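Local coordinates for possible adhesin (Caldicellulosiruptor kronotskyensis, PDB 4WA0), which probably mediates attachment of this thermophile to cellulose, as a tapirin adhesin of which this chain is the C-terminal beta-helical domain, at residues Asp122-Leu127 and Arg143-Val148; Val162-Leu167 and Leu183-Thr188. All coordinates share one frame; numbering follows the deposited sequence. Where two conformers were deposited one is given.

Interaction 1: Asp122-Leu127 and Arg143-Val148; sequences DSNVKL and RGTLEV
Val-125 to Leu-127 and Thr-145 to Val-148 run side by side as parallel strands, their axes 4.7 Å apart and only 2° from exact alignment. Three backbone bonds stitch them: Val-125 N gives to Thr-145 O, Glu-147 N to Val-125 O and Leu-127 N to Glu-147 O. Just before the strands the pattern changes, because the side chain of Asn-124 stands in for backbone. With CG held beside its own N (chi1 -50°), the amide swings across and OD1 takes Thr-145 N at 2.9 Å, in the carbonyl plane on a lone pair and nearly straight at 170°. Its other end, ND2, is taken by Glu-105 of the preceding coil, which fixes the rotation of the amide. Gly-144 N reaches Ser-123 O at 3.0 Å, from above the carbonyl plane. These are successive coils of a right-handed parallel beta-helix, each turning a corner at this point and stacking on the last, and Gly-144 sits where a CB would run into Asn-124 OD1. On the inward face Val-125 CG1 meets Leu-146 CD1 at 4.0 Å, with the two side chains crossing at a slant; Leu-127 CD1 also approaches Leu-146 CD1, at 4.4 Å, and Leu-127 goes on to pack against Val-132, Met-134 and Val-154. On the outer face Lys-126 and Glu-147 stretch out alongside one another, both fully extended. Glu-147 OE1 lies 3.7 Å from Lys-126 CD, but Lys-126 NZ stays 4.4 Å from Glu-147 OE2, too far for a salt bridge.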
loop_
_atom_site.group_PDB
_atom_site.type_symbol
_atom_site.label_atom_id
_atom_site.label_comp_id
_atom_site.label_asym_id
_atom_site.label_seq_id
_atom_site.Cartn_x
_atom_site.Cartn_y
_atom_site.Cartn_z
ATOM N N ASP A 122 15.921 5.908 5.937
ATOM C CA ASP A 122 17.220 6.448 5.507
ATOM C C ASP A 122 17.331 7.942 5.787
ATOM O O ASP A 122 18.362 8.559 5.499
ATOM C CB ASP A 122 17.532 6.112 4.029
ATOM C CG ASP A 122 17.852 4.662 3.810
ATOM O OD1 ASP A 122 18.197 3.958 4.807
ATOM O OD2 ASP A 122 17.830 4.261 2.603
ATOM N N SER A 123 16.310 8.507 6.444
ATOM C CA SER A 123 16.258 9.925 6.751
ATOM C C SER A 123 15.530 10.150 8.077
ATOM O O SER A 123 15.742 9.407 9.057
ATOM C CB SER A 123 15.658 10.674 5.531
ATOM O OG SER A 123 15.619 12.073 5.723
ATOM N N ASN A 124 14.721 11.177 8.156
ATOM C CA ASN A 124 14.024 11.524 9.365
ATOM C C ASN A 124 12.661 10.840 9.460
ATOM O O ASN A 124 11.965 10.578 8.450
ATOM C CB ASN A 124 13.839 13.015 9.410
ATOM C CG ASN A 124 15.135 13.761 9.137
ATOM O OD1 ASN A 124 16.175 13.533 9.799
ATOM N ND2 ASN A 124 15.067 14.679 8.244
ATOM N N VAL A 125 12.233 10.662 10.719
ATOM C CA VAL A 125 10.908 10.187 11.056
ATOM C C VAL A 125 10.251 11.250 11.944
ATOM O O VAL A 125 10.745 11.495 13.005
ATOM C CB VAL A 125 10.885 8.805 11.708
ATOM C CG1 VAL A 125 9.479 8.374 12.100
ATOM C CG2 VAL A 125 11.533 7.789 10.784
ATOM N N LYS A 126 9.220 11.916 11.444
ATOM C CA LYS A 126 8.557 13.054 12.107
ATOM C C LYS A 126 7.106 12.691 12.411
ATOM O O LYS A 126 6.381 12.311 11.486
ATOM C CB LYS A 126 8.654 14.260 11.220
ATOM C CG LYS A 126 8.035 15.430 11.916
ATOM C CD LYS A 126 8.047 16.672 11.094
ATOM C CE LYS A 126 7.170 17.705 11.832
ATOM N NZ LYS A 126 7.412 19.033 11.227
ATOM N N LEU A 127 6.771 12.651 13.686
ATOM C CA LEU A 127 5.369 12.493 14.129
ATOM C C LEU A 127 4.926 13.805 14.740
ATOM O O LEU A 127 5.614 14.327 15.593
ATOM C CB LEU A 127 5.215 11.440 15.167
ATOM C CG LEU A 127 5.377 10.012 14.683
ATOM C CD1 LEU A 127 6.812 9.731 14.558
ATOM C CD2 LEU A 127 4.883 9.117 15.829
ATOM N N ARG A 143 18.232 6.902 10.214
ATOM C CA ARG A 143 19.552 7.509 9.980
ATOM C C ARG A 143 19.584 8.967 10.286
ATOM O O ARG A 143 20.651 9.534 10.457
ATOM C CB ARG A 143 20.061 7.300 8.536
ATOM C CG ARG A 143 20.074 5.872 8.067
ATOM C CD ARG A 143 20.980 5.066 8.911
ATOM N NE ARG A 143 21.164 3.683 8.365
ATOM C CZ ARG A 143 22.293 3.174 7.902
ATOM N NH1 ARG A 143 23.386 3.930 7.817
ATOM N NH2 ARG A 143 22.327 1.890 7.498
ATOM N N GLY A 144 18.428 9.596 10.277
ATOM C CA GLY A 144 18.302 10.957 10.704
ATOM C C GLY A 144 17.707 11.124 12.093
ATOM O O GLY A 144 18.051 10.432 13.043
ATOM N N THR A 145 16.779 12.041 12.198
ATOM C CA THR A 145 16.202 12.411 13.424
ATOM C C THR A 145 14.847 11.721 13.587
ATOM O O THR A 145 14.070 11.677 12.635
ATOM C CB THR A 145 16.004 13.953 13.517
ATOM O OG1 THR A 145 17.280 14.633 13.314
ATOM C CG2 THR A 145 15.304 14.389 14.820
ATOM N N LEU A 146 14.568 11.282 14.781
ATOM C CA LEU A 146 13.240 10.871 15.248
ATOM C C LEU A 146 12.688 12.113 15.980
ATOM O O LEU A 146 13.172 12.486 17.040
ATOM C CB LEU A 146 13.325 9.656 16.146
ATOM C CG LEU A 146 12.008 9.207 16.815
ATOM C CD1 LEU A 146 10.920 8.950 15.797
ATOM C CD2 LEU A 146 12.185 7.992 17.772
ATOM N N GLU A 147 11.678 12.747 15.401
ATOM C CA GLU A 147 11.083 13.997 15.901
ATOM C C GLU A 147 9.662 13.654 16.298
ATOM O O GLU A 147 8.856 13.188 15.464
ATOM C CB GLU A 147 11.077 15.056 14.776
ATOM C CG GLU A 147 10.488 16.332 15.291
ATOM C CD GLU A 147 10.559 17.484 14.300
ATOM O OE1 GLU A 147 11.030 17.262 13.155
ATOM O OE2 GLU A 147 10.100 18.580 14.701
ATOM N N VAL A 148 9.318 13.907 17.539
ATOM C CA VAL A 148 8.027 13.550 18.121
ATOM C C VAL A 148 7.436 14.781 18.796
ATOM O O VAL A 148 7.927 15.200 19.862
ATOM C CB VAL A 148 8.158 12.383 19.134
ATOM C CG1 VAL A 148 6.811 11.822 19.568
ATOM C CG2 VAL A 148 9.049 11.222 18.637
#

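Interaction 2: Val162-Leu167 and Leu183-Thr188; sequences VYCNSL and LYLATT
Tyr-163 and Tyr-184 lie side by side on the outer face of two neighbouring parallel strands, their ring planes within 2° of parallel and their centroids 4.5 Å apart. The rings are slid apart so that they barely overlap, with Tyr-163 CE2 3.4 Å from Tyr-184 CD1. Matching first torsions (chi1 -59° and -55°) send both rings the same way, and Phe-210 meets the Tyr-163 ring at a steep tilt. Backbone hydrogen bonds keep the register, from Tyr-184 N to Val-162 O, from Cys-164 N to Tyr-184 O and from Ala-186 N to Cys-164 O. This register sets tyrosine over tyrosine on consecutive coils of the parallel beta-helix. The inward face is apolar. Leu-183 CD1 presses on Val-162 CG1 at 3.7 Å, while Leu-185 spreads its two methyls between neighbours, CD2 against Cys-164 CB at 3.9 Å and CD1 against Leu-167 CB at 4.0 Å, the latter beyond the corner at Asn-165. Polar groups close that corner. Thr-187 OG1 donates to Asn-165 O at 2.8 Å, in the carbonyl plane on a lone pair, and receives a hydrogen from a water that in turn accepts from Leu-167 N.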
loop_
_atom_site.group_PDB
_atom_site.type_symbol
_atom_site.label_atom_id
_atom_site.label_comp_id
_atom_site.label_asym_id
_atom_site.label_seq_id
_atom_site.Cartn_x
_atom_site.Cartn_y
_atom_site.Cartn_z
ATOM N N VAL A 162 16.465 0.219 19.108
ATOM C CA VAL A 162 16.153 1.340 18.211
ATOM C C VAL A 162 17.395 2.183 18.067
ATOM O O VAL A 162 17.974 2.563 19.088
ATOM C CB VAL A 162 15.048 2.181 18.837
ATOM C CG1 VAL A 162 14.913 3.459 18.066
ATOM C CG2 VAL A 162 13.769 1.386 18.883
ATOM N N TYR A 163 17.776 2.528 16.855
ATOM C CA TYR A 163 19.037 3.232 16.583
ATOM C C TYR A 163 18.686 4.482 15.792
ATOM O O TYR A 163 18.066 4.325 14.763
ATOM C CB TYR A 163 19.916 2.368 15.774
ATOM C CG TYR A 163 20.303 1.004 16.365
ATOM C CD1 TYR A 163 19.433 -0.037 16.305
ATOM C CD2 TYR A 163 21.567 0.794 16.986
ATOM C CE1 TYR A 163 19.759 -1.263 16.829
ATOM C CE2 TYR A 163 21.915 -0.433 17.493
ATOM C CZ TYR A 163 20.992 -1.459 17.412
ATOM O OH TYR A 163 21.275 -2.691 17.946
ATOM N N CYS A 164 18.996 5.679 16.292
ATOM C CA CYS A 164 18.652 6.979 15.613
ATOM C C CYS A 164 19.865 7.882 15.708
ATOM O O CYS A 164 20.627 7.833 16.649
ATOM C CB CYS A 164 17.414 7.810 16.143
ATOM S SG CYS A 164 16.051 6.825 16.744
ATOM N N ASN A 165 20.007 8.759 14.753
ATOM C CA ASN A 165 20.992 9.796 14.920
ATOM C C ASN A 165 20.708 10.798 16.003
ATOM O O ASN A 165 21.598 11.169 16.759
ATOM C CB ASN A 165 21.213 10.541 13.572
ATOM C CG ASN A 165 22.315 11.560 13.660
ATOM O OD1 ASN A 165 22.034 12.766 13.724
ATOM N ND2 ASN A 165 23.528 11.102 13.819
ATOM N N SER A 166 19.469 11.256 16.071
ATOM C CA SER A 166 19.057 12.333 16.953
ATOM C C SER A 166 17.596 12.147 17.321
ATOM O O SER A 166 16.829 11.508 16.580
ATOM C CB SER A 166 19.207 13.685 16.223
ATOM O OG SER A 166 20.577 13.993 15.993
ATOM N N LEU A 167 17.246 12.721 18.468
ATOM C CA LEU A 167 15.917 12.662 19.024
ATOM C C LEU A 167 15.458 14.018 19.439
ATOM O O LEU A 167 16.220 14.754 20.117
ATOM C CB LEU A 167 15.920 11.730 20.209
ATOM C CG LEU A 167 14.570 11.550 20.896
ATOM C CD1 LEU A 167 13.474 10.910 20.047
ATOM C CD2 LEU A 167 14.753 10.851 22.229
ATOM N N LEU A 183 17.495 2.032 23.512
ATOM C CA LEU A 183 17.582 3.160 22.585
ATOM C C LEU A 183 19.045 3.604 22.445
ATOM O O LEU A 183 19.717 3.866 23.455
ATOM C CB LEU A 183 16.792 4.344 23.076
ATOM C CG LEU A 183 16.767 5.660 22.262
ATOM C CD1 LEU A 183 16.306 5.406 20.852
ATOM C CD2 LEU A 183 15.946 6.694 23.028
ATOM N N TYR A 184 19.491 3.719 21.209
ATOM C CA TYR A 184 20.854 4.163 20.889
ATOM C C TYR A 184 20.765 5.426 20.089
ATOM O O TYR A 184 20.101 5.424 19.061
ATOM C CB TYR A 184 21.665 3.142 20.093
ATOM C CG TYR A 184 21.800 1.723 20.673
ATOM C CD1 TYR A 184 20.818 0.772 20.474
ATOM C CD2 TYR A 184 22.968 1.320 21.305
ATOM C CE1 TYR A 184 20.975 -0.539 20.970
ATOM C CE2 TYR A 184 23.115 0.052 21.803
ATOM C CZ TYR A 184 22.117 -0.884 21.607
ATOM O OH TYR A 184 22.288 -2.173 22.043
ATOM N N LEU A 185 21.387 6.519 20.589
ATOM C CA LEU A 185 21.356 7.784 19.908
ATOM C C LEU A 185 22.761 8.168 19.618
ATOM O O LEU A 185 23.614 8.064 20.510
ATOM C CB LEU A 185 20.671 8.829 20.834
ATOM C CG LEU A 185 19.219 8.532 21.151
ATOM C CD1 LEU A 185 18.730 9.563 22.118
ATOM C CD2 LEU A 185 18.410 8.541 19.862
ATOM N N ALA A 186 23.033 8.602 18.397
ATOM C CA ALA A 186 24.393 9.052 17.995
ATOM C C ALA A 186 24.790 10.385 18.626
ATOM O O ALA A 186 25.918 10.737 18.617
ATOM C CB ALA A 186 24.460 9.164 16.486
ATOM N N THR A 187 23.814 11.142 19.077
ATOM C CA THR A 187 24.002 12.483 19.698
ATOM C C THR A 187 23.295 12.507 21.019
ATOM O O THR A 187 22.630 11.508 21.448
ATOM C CB THR A 187 23.365 13.561 18.745
ATOM O OG1 THR A 187 21.959 13.273 18.535
ATOM C CG2 THR A 187 24.073 13.577 17.375
ATOM N N THR A 188 23.404 13.641 21.687
ATOM C CA THR A 188 22.753 13.887 22.991
ATOM C C THR A 188 21.709 14.991 22.846
ATOM O O THR A 188 22.024 16.089 22.337
ATOM C CB THR A 188 23.781 14.292 24.103
ATOM O OG1 THR A 188 24.689 13.201 24.294
ATOM C CG2 THR A 188 23.065 14.613 25.390
HETATM O O HOH W 1 19.550 13.848 20.023
#

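How the interactions relate
Interactions 1 and 2 follow each other along the chain and sit side by side in the beta-helix, with centres about 10 Å apart. They share a face: strand 145-149 of interaction 1 neighbours strand 166-170 of interaction 2, and Leu-146 N probably hydrogen-bonds to Ser-166 O. Leu-146 and Leu-167 touch, so the leucines of both belong to one continuous interior. Interaction 1 covers the corner and the strands after it; interaction 2 mainly the strands before it. Outside, the first has a lysine and glutamate alongside without a salt bridge, the second near-parallel, slid-apart tyrosine rings. Corner chemistry differs too: an asparagine side chain bridges the coils in one, a threonine hydroxyl and a water in the other.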